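Local coordinates for beta-lactamase-like protein (Koribacter versatilis, PDB 6B9V) that cleaves reactive FAD photoproducts as a diphosphatase of the PhnP family, with a metallo-beta-lactamase fold that binds manganese and zinc, at residues Val216-Phe229 and Leu245-Leu258. Residues are numbered along the deposited sequence; the frame is centred on the assembly and turned at random.
Sequences VSIAEKLKAKHTYF and LPAGIQLAHDGLKL
I249 and F229 form the apolar centre, on the sheet face covered by helix 212-222. The CG2 branch of I249 meets the far end of the F229 ring, 3.6 Å from CZ. The other branch of I249 has CG1 beside the backbone N (chi1 -57°) and extends under the helix. There its CD1 lies 3.7 Å from A219 CB. V216 fills in beside it. Its CG2 approaches the F229 ring at the edge, in plane, and lies 3.8 Å from L245 CD2. At the other end of the ring, L251 CD2 sits near the ring plane at the edge, against CB and CD2 of F229.

Y228 projects to the opposite face of the sheet, together with Q250. L256 and L258 come from the same side of its ring: L256 CD2 touches the CD2-CE2 side, and L258 CD1 lies 3.5 Å from Y228 CE1. L258 joins the strand pair to strand 257-263 of the second sheet. F197, on strand 195-199, also meets the Y228 ring.

Between the two faces run four backbone hydrogen bonds in parallel register: T227 N to G248 O, Q250 N to T227 O, F229 N to Q250 O, and A252 N to F229 O. Q250 folds back over its own strand, and its NE2 donates to I249 O and to N242 O.

At the polar edge, one water donates to A224 O and to G248 O and accepts from T227 OG1 (2.8 Å). G248 O therefore receives two hydrogen bonds. G248 has positive phi (87°) within the type II turn P246-I249 that leads into strand 249-251.

Strand 226-230, helix 238-244 and strand 249-251 make a beta-alpha-beta unit at the edge of one sheet of the metallo-beta-lactamase alpha-beta/beta-alpha sandwich. Just beyond F229 the chain reaches the manganese ligand H231.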
loop_
_atom_site.group_PDB
_atom_site.type_symbol
_atom_site.label_atom_id
_atom_site.label_comp_id
_atom_site.label_asym_id
_atom_site.label_seq_id
_atom_site.Cartn_x
_atom_site.Cartn_y
_atom_site.Cartn_z
ATOM N N VAL A 216 28.156 -7.514 -6.802
ATOM C CA VAL A 216 29.250 -7.018 -7.639
ATOM C C VAL A 216 30.022 -8.182 -8.299
ATOM O O VAL A 216 30.349 -8.116 -9.494
ATOM C CB VAL A 216 30.218 -6.126 -6.839
ATOM C CG1 VAL A 216 31.516 -5.919 -7.608
ATOM C CG2 VAL A 216 29.556 -4.770 -6.514
ATOM N N SER A 217 30.316 -9.244 -7.543
ATOM C CA SER A 217 30.985 -10.415 -8.138
ATOM C C SER A 217 30.187 -11.067 -9.274
ATOM O O SER A 217 30.742 -11.424 -10.341
ATOM C CB SER A 217 31.273 -11.468 -7.074
ATOM O OG SER A 217 32.344 -11.045 -6.268
ATOM N N ILE A 218 28.891 -11.242 -9.025
ATOM C CA ILE A 218 27.986 -11.752 -10.050
ATOM C C ILE A 218 27.985 -10.826 -11.268
ATOM O O ILE A 218 28.094 -11.282 -12.416
ATOM C CB ILE A 218 26.551 -11.913 -9.483
ATOM C CG1 ILE A 218 26.532 -13.046 -8.447
ATOM C CG2 ILE A 218 25.529 -12.150 -10.603
ATOM C CD1 ILE A 218 25.257 -13.091 -7.581
ATOM N N ALA A 219 27.886 -9.522 -11.016
ATOM C CA ALA A 219 27.873 -8.522 -12.087
ATOM C C ALA A 219 29.133 -8.612 -12.951
ATOM O O ALA A 219 29.079 -8.478 -14.180
ATOM C CB ALA A 219 27.726 -7.106 -11.505
ATOM N N GLU A 220 30.268 -8.850 -12.307
ATOM C CA GLU A 220 31.526 -8.908 -13.036
ATOM C C GLU A 220 31.688 -10.237 -13.777
ATOM O O GLU A 220 32.466 -10.334 -14.729
ATOM C CB GLU A 220 32.690 -8.645 -12.083
ATOM C CG GLU A 220 32.727 -7.173 -11.655
ATOM C CD GLU A 220 33.845 -6.838 -10.684
ATOM O OE1 GLU A 220 34.161 -5.633 -10.544
ATOM O OE2 GLU A 220 34.397 -7.766 -10.056
ATOM N N LYS A 221 30.943 -11.254 -13.361
ATOM C CA LYS A 221 30.910 -12.485 -14.139
ATOM C C LYS A 221 29.989 -12.368 -15.356
ATOM O O LYS A 221 30.289 -12.917 -16.423
ATOM C CB LYS A 221 30.472 -13.670 -13.275
ATOM C CG LYS A 221 31.540 -14.179 -12.311
ATOM C CD LYS A 221 30.951 -15.239 -11.384
ATOM C CE LYS A 221 32.011 -15.866 -10.485
ATOM N NZ LYS A 221 32.702 -14.849 -9.642
ATOM N N LEU A 222 28.862 -11.682 -15.201
ATOM C CA LEU A 222 27.882 -11.633 -16.290
ATOM C C LEU A 222 28.151 -10.512 -17.308
ATOM O O LEU A 222 27.682 -10.584 -18.445
ATOM C CB LEU A 222 26.473 -11.502 -15.726
ATOM C CG LEU A 222 25.973 -12.697 -14.905
ATOM C CD1 LEU A 222 24.605 -12.387 -14.312
ATOM C CD2 LEU A 222 25.914 -13.948 -15.780
ATOM N N LYS A 223 28.890 -9.487 -16.893
ATOM C CA LYS A 223 29.371 -8.445 -17.811
ATOM C C LYS A 223 28.288 -7.778 -18.661
ATOM O O LYS A 223 28.480 -7.572 -19.855
ATOM C CB LYS A 223 30.441 -9.033 -18.741
ATOM C CG LYS A 223 31.639 -9.574 -18.008
ATOM C CD LYS A 223 32.668 -10.174 -18.971
ATOM C CE LYS A 223 34.031 -10.252 -18.305
ATOM N NZ LYS A 223 33.944 -10.937 -16.992
ATOM N N ALA A 224 27.150 -7.445 -18.052
ATOM C CA ALA A 224 26.147 -6.633 -18.734
ATOM C C ALA A 224 26.752 -5.269 -19.004
ATOM O O ALA A 224 27.677 -4.866 -18.297
ATOM C CB ALA A 224 24.868 -6.491 -17.894
ATOM N N LYS A 225 26.248 -4.567 -20.025
ATOM C CA LYS A 225 26.748 -3.225 -20.331
ATOM C C LYS A 225 26.566 -2.314 -19.114
ATOM O O LYS A 225 27.493 -1.616 -18.699
ATOM C CB LYS A 225 26.026 -2.627 -21.541
ATOM C CG LYS A 225 26.624 -2.964 -22.883
ATOM C CD LYS A 225 26.013 -2.070 -23.959
ATOM C CE LYS A 225 26.028 -0.609 -23.520
ATOM N NZ LYS A 225 25.370 0.295 -24.501
ATOM N N HIS A 226 25.360 -2.326 -18.562
ATOM C CA HIS A 226 25.059 -1.607 -17.325
ATOM C C HIS A 226 24.315 -2.511 -16.358
ATOM O O HIS A 226 23.313 -3.147 -16.723
ATOM C CB HIS A 226 24.229 -0.350 -17.609
ATOM C CG HIS A 226 24.968 0.675 -18.411
ATOM N ND1 HIS A 226 24.806 0.813 -19.772
ATOM C CD2 HIS A 226 25.906 1.583 -18.049
ATOM C CE1 HIS A 226 25.601 1.772 -20.213
ATOM N NE2 HIS A 226 26.280 2.255 -19.189
ATOM N N THR A 227 24.801 -2.563 -15.122
ATOM C CA THR A 227 24.157 -3.370 -14.098
ATOM C C THR A 227 23.598 -2.428 -13.021
ATOM O O THR A 227 24.275 -1.494 -12.589
ATOM C CB THR A 227 25.142 -4.388 -13.457
ATOM O OG1 THR A 227 25.707 -5.240 -14.470
ATOM C CG2 THR A 227 24.427 -5.247 -12.421
ATOM N N TYR A 228 22.362 -2.674 -12.608
ATOM C CA TYR A 228 21.718 -1.882 -11.570
ATOM C C TYR A 228 21.317 -2.775 -10.415
ATOM O O TYR A 228 20.819 -3.880 -10.628
ATOM C CB TYR A 228 20.474 -1.171 -12.125
ATOM C CG TYR A 228 20.834 -0.186 -13.194
ATOM C CD1 TYR A 228 20.888 -0.570 -14.525
ATOM C CD2 TYR A 228 21.174 1.111 -12.868
ATOM C CE1 TYR A 228 21.244 0.324 -15.502
ATOM C CE2 TYR A 228 21.531 2.019 -13.848
ATOM C CZ TYR A 228 21.554 1.615 -15.160
ATOM O OH TYR A 228 21.915 2.499 -16.143
ATOM N N PHE A 229 21.506 -2.296 -9.192
ATOM C CA PHE A 229 21.086 -3.065 -8.032
ATOM C C PHE A 229 19.742 -2.562 -7.511
ATOM O O PHE A 229 19.446 -1.357 -7.558
ATOM C CB PHE A 229 22.122 -2.999 -6.912
ATOM C CG PHE A 229 23.444 -3.662 -7.243
ATOM C CD1 PHE A 229 23.531 -4.652 -8.215
ATOM C CD2 PHE A 229 24.596 -3.289 -6.573
ATOM C CE1 PHE A 229 24.761 -5.269 -8.506
ATOM C CE2 PHE A 229 25.831 -3.897 -6.857
ATOM C CZ PHE A 229 25.908 -4.885 -7.820
ATOM N N LEU A 245 31.358 2.232 -6.442
ATOM C CA LEU A 245 31.178 1.020 -7.257
ATOM C C LEU A 245 31.975 1.059 -8.563
ATOM O O LEU A 245 32.328 2.132 -9.044
ATOM C CB LEU A 245 29.682 0.817 -7.572
ATOM C CG LEU A 245 28.798 0.396 -6.404
ATOM C CD1 LEU A 245 27.327 0.470 -6.846
ATOM C CD2 LEU A 245 29.131 -1.013 -5.917
ATOM N N PRO A 246 32.261 -0.119 -9.144
ATOM C CA PRO A 246 32.975 -0.162 -10.425
ATOM C C PRO A 246 32.180 0.476 -11.554
ATOM O O PRO A 246 30.949 0.485 -11.492
ATOM C CB PRO A 246 33.149 -1.661 -10.680
ATOM C CG PRO A 246 33.108 -2.278 -9.351
ATOM C CD PRO A 246 32.139 -1.460 -8.543
ATOM N N ALA A 247 32.874 0.981 -12.574
ATOM C CA ALA A 247 32.203 1.484 -13.769
ATOM C C ALA A 247 31.221 0.446 -14.296
ATOM O O ALA A 247 31.511 -0.746 -14.304
ATOM C CB ALA A 247 33.220 1.856 -14.850
ATOM N N GLY A 248 30.047 0.901 -14.701
ATOM C CA GLY A 248 29.051 -0.000 -15.253
ATOM C C GLY A 248 28.146 -0.667 -14.231
ATOM O O GLY A 248 27.279 -1.462 -14.603
ATOM N N ILE A 249 28.352 -0.353 -12.953
ATOM C CA ILE A 249 27.573 -0.934 -11.865
ATOM C C ILE A 249 27.064 0.176 -10.947
ATOM O O ILE A 249 27.850 0.984 -10.462
ATOM C CB ILE A 249 28.426 -1.951 -11.048
ATOM C CG1 ILE A 249 28.977 -3.047 -11.964
ATOM C CG2 ILE A 249 27.622 -2.564 -9.930
ATOM C CD1 ILE A 249 29.895 -4.058 -11.257
ATOM N N GLN A 250 25.754 0.255 -10.730
ATOM C CA GLN A 250 25.217 1.324 -9.879
ATOM C C GLN A 250 23.992 0.847 -9.116
ATOM O O GLN A 250 23.302 -0.065 -9.574
ATOM C CB GLN A 250 24.831 2.552 -10.721
ATOM C CG GLN A 250 25.959 3.289 -11.423
ATOM C CD GLN A 250 26.773 4.173 -10.490
ATOM O OE1 GLN A 250 26.499 5.370 -10.360
ATOM N NE2 GLN A 250 27.792 3.594 -9.853
ATOM N N LEU A 251 23.690 1.469 -7.972
ATOM C CA LEU A 251 22.370 1.283 -7.376
ATOM C C LEU A 251 21.327 1.940 -8.273
ATOM O O LEU A 251 21.535 3.068 -8.749
ATOM C CB LEU A 251 22.283 1.899 -5.964
ATOM C CG LEU A 251 23.333 1.480 -4.923
ATOM C CD1 LEU A 251 23.042 2.175 -3.593
ATOM C CD2 LEU A 251 23.337 -0.023 -4.732
ATOM N N ALA A 252 20.213 1.250 -8.507
ATOM C CA ALA A 252 19.057 1.899 -9.148
ATOM C C ALA A 252 18.447 2.982 -8.254
ATOM O O ALA A 252 18.801 3.107 -7.076
ATOM C CB ALA A 252 17.995 0.872 -9.509
ATOM N N HIS A 253 17.518 3.761 -8.813
ATOM C CA HIS A 253 16.726 4.688 -8.002
ATOM C C HIS A 253 15.291 4.718 -8.520
ATOM O O HIS A 253 15.030 4.362 -9.681
ATOM C CB HIS A 253 17.321 6.114 -8.002
ATOM C CG HIS A 253 17.368 6.760 -9.353
ATOM N ND1 HIS A 253 18.490 6.718 -10.165
ATOM C CD2 HIS A 253 16.445 7.481 -10.037
ATOM C CE1 HIS A 253 18.251 7.382 -11.276
ATOM N NE2 HIS A 253 17.015 7.854 -11.228
ATOM N N ASP A 254 14.363 5.103 -7.651
ATOM C CA ASP A 254 12.960 5.223 -8.061
ATOM C C ASP A 254 12.835 6.235 -9.195
ATOM O O ASP A 254 13.288 7.374 -9.058
ATOM C CB ASP A 254 12.073 5.667 -6.884
ATOM C CG ASP A 254 11.859 4.572 -5.843
ATOM O OD1 ASP A 254 12.655 3.603 -5.763
ATOM O OD2 ASP A 254 10.891 4.697 -5.062
ATOM N N GLY A 255 12.198 5.848 -10.298
ATOM C CA GLY A 255 11.993 6.770 -11.401
ATOM C C GLY A 255 13.004 6.618 -12.529
ATOM O O GLY A 255 12.838 7.190 -13.604
ATOM N N LEU A 256 14.049 5.834 -12.294
ATOM C CA LEU A 256 15.042 5.565 -13.335
ATOM C C LEU A 256 14.406 4.978 -14.595
ATOM O O LEU A 256 13.672 3.995 -14.523
ATOM C CB LEU A 256 16.104 4.601 -12.809
ATOM C CG LEU A 256 17.186 4.129 -13.789
ATOM C CD1 LEU A 256 17.985 5.300 -14.323
ATOM C CD2 LEU A 256 18.096 3.129 -13.058
ATOM N N LYS A 257 14.687 5.579 -15.746
ATOM C CA LYS A 257 14.197 5.053 -17.012
ATOM C C LYS A 257 15.373 4.654 -17.898
ATOM O O LYS A 257 16.340 5.393 -18.016
ATOM C CB LYS A 257 13.304 6.087 -17.729
ATOM C CG LYS A 257 11.967 6.294 -17.040
ATOM C CD LYS A 257 11.062 7.237 -17.831
ATOM C CE LYS A 257 9.673 7.295 -17.226
ATOM N NZ LYS A 257 8.848 6.072 -17.508
ATOM N N LEU A 258 15.267 3.489 -18.525
ATOM C CA LEU A 258 16.349 2.921 -19.314
ATOM C C LEU A 258 15.839 2.410 -20.643
ATOM O O LEU A 258 14.816 1.734 -20.692
ATOM C CB LEU A 258 17.003 1.776 -18.555
ATOM C CG LEU A 258 17.641 2.117 -17.210
ATOM C CD1 LEU A 258 17.938 0.826 -16.428
ATOM C CD2 LEU A 258 18.904 2.940 -17.438
HETATM O O HOH W 1 27.920 -4.103 -15.740
#